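Local coordinates for mucus binding proteinn (Lactobacillus reuteri, PDB 4MT5), which probably binds mucins of the gastrointestinal mucus layer as a cell-wall-anchored surface protein, of which this chain is Mub repeat V, at residues V6-D11 / R18-H23; E28-S33 / T57-G62; D44-V49 / D120-K125. One frame throughout, in Å; residues are numbered along the deposited sequence.

Interaction 1 of 3, residues V6-D11 / R18-H23; sequences VKYVDD and RQDDLH
The edge of the Y8 ring is met by two oxygens: R18 O lies in the ring plane, 3.5 Å from Y8 CD2, and D20 OD2 approaches the same margin near CE2. The aliphatic part of R18 runs alongside the tyrosine and points the same way, its CG 3.7 Å from Y8 CD2, while the guanidinium plane is turned 44° from the ring. At its own edge that guanidinium holds the D20 carboxylate side-on, NE to OD1 at 3.1 Å and NH2 to OD2 at 3.2 Å, the second through the syn lone pair. CG of R18 sits opposite the backbone N (chi1 168°), and from CG to NE the chain is extended, which carries the charged end along this face to D20. Y8 OH bonds Y32 OH in the following loop; D20 OD2 probably does too, though at a doubtfully short distance. All this rests on the antiparallel hairpin of strands 2-10 and 16-24 in the ubiquitin-like beta-grasp fold. V6 and D20 form a hydrogen-bonded pair, with D20 N to V6 O at 2.9 Å and V6 N to D20 O at 3.0 Å; Y8 N to R18 O, also 2.9 Å, is the next bond along. V6, Y8, R18 and D20 share one face, where beta-branched V6 presents its CG2 methyl to L22 CD1. K7 and Q19, the non-hydrogen-bonded pair, occupy the other face; the lysine methylenes let Q19 OE1 rest on them, 3.4 Å from K7 CD, while the amino end leads away.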
loop_
_atom_site.group_PDB
_atom_site.type_symbol
_atom_site.label_atom_id
_atom_site.label_comp_id
_atom_site.label_asym_id
_atom_site.label_seq_id
_atom_site.Cartn_x
_atom_site.Cartn_y
_atom_site.Cartn_z
ATOM N N VAL A 6 -13.378 34.270 -0.819
ATOM C CA VAL A 6 -12.195 33.497 -0.469
ATOM C C VAL A 6 -12.535 32.033 -0.740
ATOM O O VAL A 6 -13.438 31.475 -0.115
ATOM C CB VAL A 6 -11.797 33.727 1.003
ATOM C CG1 VAL A 6 -10.594 32.895 1.367
ATOM C CG2 VAL A 6 -11.509 35.199 1.248
ATOM N N LYS A 7 -11.849 31.428 -1.708
ATOM C CA LYS A 7 -12.264 30.123 -2.239
ATOM C C LYS A 7 -11.197 29.069 -1.956
ATOM O O LYS A 7 -10.062 29.182 -2.424
ATOM C CB LYS A 7 -12.554 30.232 -3.748
ATOM C CG LYS A 7 -12.892 28.930 -4.446
ATOM C CD LYS A 7 -13.519 29.135 -5.849
ATOM C CE LYS A 7 -12.477 29.508 -6.908
ATOM N NZ LYS A 7 -13.040 29.604 -8.294
ATOM N N TYR A 8 -11.562 28.058 -1.171
ATOM C CA TYR A 8 -10.652 26.981 -0.804
ATOM C C TYR A 8 -10.867 25.805 -1.738
ATOM O O TYR A 8 -11.952 25.226 -1.762
ATOM C CB TYR A 8 -10.913 26.516 0.629
ATOM C CG TYR A 8 -10.737 27.565 1.698
ATOM C CD1 TYR A 8 -9.573 27.628 2.446
ATOM C CD2 TYR A 8 -11.745 28.493 1.965
ATOM C CE1 TYR A 8 -9.412 28.603 3.441
ATOM C CE2 TYR A 8 -11.593 29.467 2.948
ATOM C CZ TYR A 8 -10.425 29.514 3.683
ATOM O OH TYR A 8 -10.273 30.470 4.657
ATOM N N VAL A 9 -9.821 25.433 -2.472
ATOM C CA VAL A 9 -9.916 24.433 -3.530
ATOM C C VAL A 9 -9.078 23.177 -3.282
ATOM O O VAL A 9 -7.901 23.250 -2.995
ATOM C CB VAL A 9 -9.461 25.039 -4.862
ATOM C CG1 VAL A 9 -9.523 24.016 -5.934
ATOM C CG2 VAL A 9 -10.320 26.212 -5.222
ATOM N N ASP A 10 -9.706 22.021 -3.416
ATOM C CA ASP A 10 -9.011 20.734 -3.431
ATOM C C ASP A 10 -8.515 20.408 -4.845
ATOM O O ASP A 10 -9.291 19.968 -5.693
ATOM C CB ASP A 10 -9.955 19.631 -2.919
ATOM C CG ASP A 10 -9.398 18.235 -3.114
ATOM O OD1 ASP A 10 -8.176 18.100 -3.358
ATOM O OD2 ASP A 10 -10.186 17.263 -3.012
ATOM N N ASP A 11 -7.218 20.602 -5.076
ATOM C CA ASP A 11 -6.639 20.432 -6.401
ATOM C C ASP A 11 -6.728 18.993 -6.854
ATOM O O ASP A 11 -6.806 18.728 -8.048
ATOM C CB ASP A 11 -5.186 20.922 -6.462
ATOM C CG ASP A 11 -5.068 22.463 -6.375
ATOM O OD1 ASP A 11 -6.123 23.135 -6.286
ATOM O OD2 ASP A 11 -3.928 23.008 -6.409
ATOM N N ARG A 18 -14.884 25.073 0.208
ATOM C CA ARG A 18 -15.469 26.136 1.001
ATOM C C ARG A 18 -15.331 27.460 0.277
ATOM O O ARG A 18 -14.299 27.721 -0.344
ATOM C CB ARG A 18 -14.758 26.205 2.352
ATOM C CG ARG A 18 -15.056 27.428 3.196
ATOM C CD ARG A 18 -14.545 27.195 4.601
ATOM N NE ARG A 18 -14.542 28.406 5.411
ATOM C CZ ARG A 18 -14.107 28.456 6.664
ATOM N NH1 ARG A 18 -13.640 27.357 7.257
ATOM N NH2 ARG A 18 -14.139 29.607 7.322
ATOM N N GLN A 19 -16.375 28.286 0.330
ATOM C CA GLN A 19 -16.258 29.640 -0.185
ATOM C C GLN A 19 -16.855 30.650 0.773
ATOM O O GLN A 19 -18.014 30.544 1.165
ATOM C CB GLN A 19 -16.861 29.784 -1.576
ATOM C CG GLN A 19 -16.672 31.182 -2.116
ATOM C CD GLN A 19 -16.925 31.299 -3.598
ATOM O OE1 GLN A 19 -16.266 30.636 -4.411
ATOM N NE2 GLN A 19 -17.880 32.155 -3.968
ATOM N N ASP A 20 -16.040 31.624 1.159
ATOM C CA ASP A 20 -16.476 32.659 2.077
ATOM C C ASP A 20 -16.842 33.963 1.363
ATOM O O ASP A 20 -16.036 34.559 0.645
ATOM C CB ASP A 20 -15.420 32.911 3.149
ATOM C CG ASP A 20 -15.241 31.727 4.074
ATOM O OD1 ASP A 20 -15.985 30.733 3.920
ATOM O OD2 ASP A 20 -14.360 31.787 4.966
ATOM N N ASP A 21 -18.076 34.394 1.582
ATOM C CA ASP A 21 -18.586 35.619 0.999
ATOM C C ASP A 21 -18.463 36.758 2.019
ATOM O O ASP A 21 -19.190 36.795 3.008
ATOM C CB ASP A 21 -20.049 35.384 0.611
ATOM C CG ASP A 21 -20.589 36.437 -0.337
ATOM O OD1 ASP A 21 -19.943 37.507 -0.473
ATOM O OD2 ASP A 21 -21.667 36.187 -0.938
ATOM N N LEU A 22 -17.537 37.679 1.797
ATOM C CA LEU A 22 -17.352 38.784 2.732
ATOM C C LEU A 22 -17.852 40.108 2.175
ATOM O O LEU A 22 -17.689 40.392 0.986
ATOM C CB LEU A 22 -15.888 38.915 3.121
ATOM C CG LEU A 22 -15.382 37.723 3.922
ATOM C CD1 LEU A 22 -14.242 37.048 3.200
ATOM C CD2 LEU A 22 -14.937 38.195 5.289
ATOM N N HIS A 23 -18.445 40.920 3.046
ATOM C CA HIS A 23 -19.044 42.186 2.649
ATOM C C HIS A 23 -18.521 43.334 3.479
ATOM O O HIS A 23 -18.319 43.193 4.682
ATOM C CB HIS A 23 -20.554 42.118 2.818
ATOM C CG HIS A 23 -21.175 40.985 2.085
ATOM N ND1 HIS A 23 -21.454 41.042 0.736
ATOM C CD2 HIS A 23 -21.551 39.753 2.498
ATOM C CE1 HIS A 23 -21.990 39.896 0.353
ATOM N NE2 HIS A 23 -22.058 39.095 1.402
#

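Interaction 2 of 3, residues E28-S33 / T57-G62; sequences ETIPYS and TKFGVG
Where two irregular loops of the beta-grasp domain run together, one before helix 35-42 and the other before strand 65-77, the F59 ring takes I30 over one face. I30 CG1 stands 3.8 Å from the ring centroid and 5° off the normal, a CH-pi contact, and CG2 comes to CZ at 3.9 Å. With CG1 placed opposite the carbonyl carbon (chi1 -49°), the isoleucine also sends CD1 to T57 CG2, 3.6 Å away, so one branched residue touches both a methyl and a ring. E28 crosses the phenylalanine obliquely, its CG 3.8 Å from F59 CD2, leaving its carboxylate to bond Y25 N. Backbone bonds on both sides of the single T29-K58 bridge join the loops: F59 N to E28 O and I30 N to T57 O, each 3.0 Å. Beyond them, I30 reaches A4 and L22 of the hairpin strands, while P31 centres an inverse gamma turn, which a proline's fixed phi suits. A serine in place of F59 would probably leave I30 CG1 without its aromatic cover and open a gap beside E28 CG. K58 lies at the surface, its long chain leading away past T29 OG1.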
loop_
_atom_site.group_PDB
_atom_site.type_symbol
_atom_site.label_atom_id
_atom_site.label_comp_id
_atom_site.label_asym_id
_atom_site.label_seq_id
_atom_site.Cartn_x
_atom_site.Cartn_y
_atom_site.Cartn_z
ATOM N N GLU A 28 -11.875 49.594 3.503
ATOM C CA GLU A 28 -11.647 49.037 4.830
ATOM C C GLU A 28 -11.022 47.640 4.771
ATOM O O GLU A 28 -11.062 46.957 3.740
ATOM C CB GLU A 28 -12.904 49.102 5.713
ATOM C CG GLU A 28 -14.124 48.366 5.181
ATOM C CD GLU A 28 -15.410 48.708 5.952
ATOM O OE1 GLU A 28 -15.475 49.847 6.485
ATOM O OE2 GLU A 28 -16.339 47.846 6.024
ATOM N N THR A 29 -10.402 47.237 5.870
ATOM C CA THR A 29 -9.693 45.972 5.883
ATOM C C THR A 29 -10.672 44.814 6.044
ATOM O O THR A 29 -11.550 44.848 6.906
ATOM C CB THR A 29 -8.619 45.951 6.981
ATOM O OG1 THR A 29 -7.743 47.067 6.792
ATOM C CG2 THR A 29 -7.803 44.665 6.916
ATOM N N ILE A 30 -10.540 43.806 5.191
ATOM C CA ILE A 30 -11.439 42.667 5.257
ATOM C C ILE A 30 -11.144 41.937 6.551
ATOM O O ILE A 30 -10.017 41.486 6.738
ATOM C CB ILE A 30 -11.244 41.726 4.065
ATOM C CG1 ILE A 30 -11.259 42.538 2.771
ATOM C CG2 ILE A 30 -12.339 40.698 4.040
ATOM C CD1 ILE A 30 -11.139 41.735 1.547
ATOM N N PRO A 31 -12.146 41.853 7.459
ATOM C CA PRO A 31 -12.041 41.258 8.802
ATOM C C PRO A 31 -11.992 39.732 8.751
ATOM O O PRO A 31 -12.929 39.057 9.177
ATOM C CB PRO A 31 -13.324 41.718 9.484
ATOM C CG PRO A 31 -14.299 41.830 8.377
ATOM C CD PRO A 31 -13.518 42.318 7.182
ATOM N N TYR A 32 -10.880 39.203 8.254
ATOM C CA TYR A 32 -10.811 37.812 7.880
ATOM C C TYR A 32 -9.375 37.338 7.807
ATOM O O TYR A 32 -8.461 38.116 7.527
ATOM C CB TYR A 32 -11.452 37.660 6.513
ATOM C CG TYR A 32 -11.595 36.246 6.019
ATOM C CD1 TYR A 32 -12.657 35.456 6.425
ATOM C CD2 TYR A 32 -10.688 35.710 5.124
ATOM C CE1 TYR A 32 -12.805 34.169 5.968
ATOM C CE2 TYR A 32 -10.832 34.419 4.657
ATOM C CZ TYR A 32 -11.891 33.654 5.079
ATOM O OH TYR A 32 -12.036 32.365 4.615
ATOM N N SER A 33 -9.188 36.049 8.059
ATOM C CA SER A 33 -7.894 35.402 7.898
ATOM C C SER A 33 -8.123 33.984 7.378
ATOM O O SER A 33 -9.168 33.390 7.653
ATOM C CB SER A 33 -7.141 35.364 9.233
ATOM O OG SER A 33 -6.031 34.485 9.163
ATOM N N THR A 57 -5.372 43.023 3.376
ATOM C CA THR A 57 -6.189 43.174 2.180
ATOM C C THR A 57 -7.462 43.965 2.445
ATOM O O THR A 57 -8.239 43.614 3.333
ATOM C CB THR A 57 -6.608 41.821 1.607
ATOM O OG1 THR A 57 -5.471 41.178 1.008
ATOM C CG2 THR A 57 -7.695 42.024 0.564
ATOM N N LYS A 58 -7.677 45.023 1.668
ATOM C CA LYS A 58 -8.875 45.842 1.811
ATOM C C LYS A 58 -9.926 45.516 0.732
ATOM O O LYS A 58 -9.654 44.765 -0.206
ATOM C CB LYS A 58 -8.488 47.317 1.770
ATOM C CG LYS A 58 -7.417 47.661 2.794
ATOM C CD LYS A 58 -6.970 49.123 2.764
ATOM C CE LYS A 58 -6.123 49.403 1.528
ATOM N NZ LYS A 58 -5.360 50.693 1.585
ATOM N N PHE A 59 -11.129 46.066 0.890
ATOM C CA PHE A 59 -12.143 46.017 -0.155
ATOM C C PHE A 59 -11.823 47.081 -1.196
ATOM O O PHE A 59 -11.547 48.230 -0.853
ATOM C CB PHE A 59 -13.545 46.302 0.401
ATOM C CG PHE A 59 -14.075 45.250 1.345
ATOM C CD1 PHE A 59 -14.563 44.037 0.867
ATOM C CD2 PHE A 59 -14.124 45.490 2.715
ATOM C CE1 PHE A 59 -15.063 43.068 1.739
ATOM C CE2 PHE A 59 -14.617 44.522 3.592
ATOM C CZ PHE A 59 -15.089 43.308 3.101
ATOM N N GLY A 60 -11.864 46.692 -2.468
ATOM C CA GLY A 60 -11.773 47.618 -3.593
ATOM C C GLY A 60 -13.140 47.799 -4.235
ATOM O O GLY A 60 -14.108 48.085 -3.541
ATOM N N VAL A 61 -13.242 47.614 -5.546
ATOM C CA VAL A 61 -14.507 47.892 -6.203
ATOM C C VAL A 61 -14.991 46.773 -7.079
ATOM O O VAL A 61 -16.172 46.734 -7.451
ATOM C CB VAL A 61 -14.449 49.156 -7.036
ATOM C CG1 VAL A 61 -14.554 50.355 -6.150
ATOM C CG2 VAL A 61 -13.162 49.184 -7.834
ATOM N N GLY A 62 -14.105 45.862 -7.435
ATOM C CA GLY A 62 -14.560 44.756 -8.244
ATOM C C GLY A 62 -15.316 43.753 -7.394
ATOM O O GLY A 62 -15.799 44.057 -6.306
#

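Interaction 3 of 3, residues D44-V49 / D120-K125; sequences DGYVLV and DNVTGK
V122 sets its CG2 methyl over the face of the Y46 ring, and this is the compact part of the contact. CG2 is 3.6 Å from the ring centroid and 6° off the normal, a CH-pi contact, and the two side chains cross at about a right angle. The other methyl, CG1, which stands opposite the backbone N (chi1 169°), reaches the phenol end, 3.7 Å from Y46 OH. Having two branches lets valine touch both the middle of the ring and its rim. V122 CG2 also lies 3.3 Å from G45 O, and N121 CB approaches G45 O at 3.6 Å. G45 forms the Schellman motif that ends helix 35-42; its positive phi of 99° calls for glycine, and a CB here would point toward the loop and clash with N121 O. The end of helix 35-42 and the start of strand 46-51, in the mucin-binding domain, here meet the loop after strand 104-120 in the Muc B2-like domain. That loop is shaped from within by D120. Its OD1 accepts from V122 N at 2.8 Å in an Asx turn and from T123 N at 3.0 Å, the latter above the carboxylate plane, while OD2 bonds H72 ND1 of strand 65-77. A short acidic side chain can serve both amides and still reach the histidine. H72 also touches Y46 and V122. The solvent side is looser: D44 is exposed and touches V122 mainly through its carbonyl, and N121, likewise exposed, turns its OD1 to T75 OG1.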
loop_
_atom_site.group_PDB
_atom_site.type_symbol
_atom_site.label_atom_id
_atom_site.label_comp_id
_atom_site.label_asym_id
_atom_site.label_seq_id
_atom_site.Cartn_x
_atom_site.Cartn_y
_atom_site.Cartn_z
ATOM N N ASP A 44 -7.898 17.446 8.200
ATOM C CA ASP A 44 -8.712 16.543 7.371
ATOM C C ASP A 44 -7.815 15.662 6.508
ATOM O O ASP A 44 -8.294 14.795 5.777
ATOM C CB ASP A 44 -9.637 17.342 6.410
ATOM C CG ASP A 44 -10.953 17.873 7.071
ATOM O OD1 ASP A 44 -10.917 18.414 8.207
ATOM O OD2 ASP A 44 -12.028 17.773 6.415
ATOM N N GLY A 45 -6.516 15.930 6.545
ATOM C CA GLY A 45 -5.584 15.214 5.694
ATOM C C GLY A 45 -5.169 15.942 4.423
ATOM O O GLY A 45 -4.550 15.354 3.534
ATOM N N TYR A 46 -5.495 17.228 4.334
ATOM C CA TYR A 46 -5.181 18.029 3.146
ATOM C C TYR A 46 -3.832 18.773 3.309
ATOM O O TYR A 46 -3.406 19.078 4.432
ATOM C CB TYR A 46 -6.318 19.036 2.850
ATOM C CG TYR A 46 -7.623 18.483 2.273
ATOM C CD1 TYR A 46 -7.803 18.356 0.903
ATOM C CD2 TYR A 46 -8.700 18.165 3.091
ATOM C CE1 TYR A 46 -8.998 17.886 0.360
ATOM C CE2 TYR A 46 -9.910 17.688 2.552
ATOM C CZ TYR A 46 -10.043 17.552 1.188
ATOM O OH TYR A 46 -11.216 17.077 0.633
ATOM N N VAL A 47 -3.166 19.069 2.193
ATOM C CA VAL A 47 -1.904 19.808 2.225
ATOM C C VAL A 47 -2.010 21.131 1.473
ATOM O O VAL A 47 -2.378 21.156 0.302
ATOM C CB VAL A 47 -0.767 18.980 1.601
ATOM C CG1 VAL A 47 0.450 19.850 1.283
ATOM C CG2 VAL A 47 -0.391 17.873 2.522
ATOM N N LEU A 48 -1.672 22.221 2.150
ATOM C CA LEU A 48 -1.628 23.545 1.539
ATOM C C LEU A 48 -0.703 23.596 0.329
ATOM O O LEU A 48 0.383 23.020 0.338
ATOM C CB LEU A 48 -1.171 24.582 2.559
ATOM C CG LEU A 48 -1.359 26.035 2.138
ATOM C CD1 LEU A 48 -2.777 26.269 1.645
ATOM C CD2 LEU A 48 -1.072 26.946 3.310
ATOM N N VAL A 49 -1.133 24.293 -0.714
ATOM C CA VAL A 49 -0.323 24.419 -1.907
ATOM C C VAL A 49 -0.044 25.888 -2.184
ATOM O O VAL A 49 1.063 26.259 -2.573
ATOM C CB VAL A 49 -1.010 23.764 -3.104
ATOM C CG1 VAL A 49 -0.131 23.882 -4.339
ATOM C CG2 VAL A 49 -1.314 22.308 -2.794
ATOM N N ASP A 120 -4.075 7.595 0.520
ATOM C CA ASP A 120 -4.561 8.963 0.456
ATOM C C ASP A 120 -5.031 9.310 1.861
ATOM O O ASP A 120 -5.846 8.593 2.420
ATOM C CB ASP A 120 -5.727 9.006 -0.532
ATOM C CG ASP A 120 -6.271 10.413 -0.780
ATOM O OD1 ASP A 120 -6.565 11.155 0.191
ATOM O OD2 ASP A 120 -6.440 10.756 -1.972
ATOM N N ASN A 121 -4.513 10.393 2.434
ATOM C CA ASN A 121 -4.854 10.775 3.812
ATOM C C ASN A 121 -6.287 11.283 3.979
ATOM O O ASN A 121 -6.850 11.248 5.083
ATOM C CB ASN A 121 -3.904 11.859 4.344
ATOM C CG ASN A 121 -2.522 11.330 4.690
ATOM O OD1 ASN A 121 -2.120 10.235 4.270
ATOM N ND2 ASN A 121 -1.780 12.116 5.459
ATOM N N VAL A 122 -6.860 11.788 2.892
ATOM C CA VAL A 122 -8.202 12.338 2.933
ATOM C C VAL A 122 -9.230 11.242 2.691
ATOM O O VAL A 122 -10.153 11.061 3.477
ATOM C CB VAL A 122 -8.388 13.474 1.898
ATOM C CG1 VAL A 122 -9.852 13.838 1.769
ATOM C CG2 VAL A 122 -7.560 14.701 2.282
ATOM N N THR A 123 -9.070 10.492 1.615
ATOM C CA THR A 123 -10.066 9.483 1.327
ATOM C C THR A 123 -9.874 8.252 2.197
ATOM O O THR A 123 -10.846 7.614 2.602
ATOM C CB THR A 123 -10.055 9.068 -0.145
ATOM O OG1 THR A 123 -8.880 8.297 -0.415
ATOM C CG2 THR A 123 -10.063 10.289 -1.031
ATOM N N GLY A 124 -8.619 7.912 2.476
ATOM C CA GLY A 124 -8.306 6.716 3.240
ATOM C C GLY A 124 -8.098 5.473 2.388
ATOM O O GLY A 124 -7.735 4.412 2.903
ATOM N N LYS A 125 -8.318 5.600 1.082
ATOM C CA LYS A 125 -8.106 4.488 0.154
ATOM C C LYS A 125 -6.675 4.473 -0.417
ATOM O O LYS A 125 -5.997 5.497 -0.427
ATOM C CB LYS A 125 -9.138 4.558 -0.966
ATOM C CG LYS A 125 -10.567 4.652 -0.432
ATOM C CD LYS A 125 -11.585 4.854 -1.540
ATOM C CE LYS A 125 -12.987 4.505 -1.061
ATOM N NZ LYS A 125 -14.000 4.785 -2.128
#

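Overall arrangement
Interactions 1 and 2 lie entirely in the mucin-binding domain, their centres 14 Å apart, and they meet directly: V6 packs on Y32, and H23 on F59. The centre of interaction 3 is about 18 Å from that of interaction 1, where D10 touches the Y46 ring, and about 30 Å from that of interaction 2, with nearest atoms about 11 Å apart. Along the chain the hairpin of interaction 1 closes first; interactions 2 and 3 then alternate, in the order 28-33, 44-49, 57-62, 120-125. Strand 65-77 pairs with strands 2-10, 46-51 and 104-120, linking interaction 1 to interaction 3. The three contacts thus run from the loops at one end of the mucin-binding domain, through its hairpin, to its junction with the Muc B2-like domain.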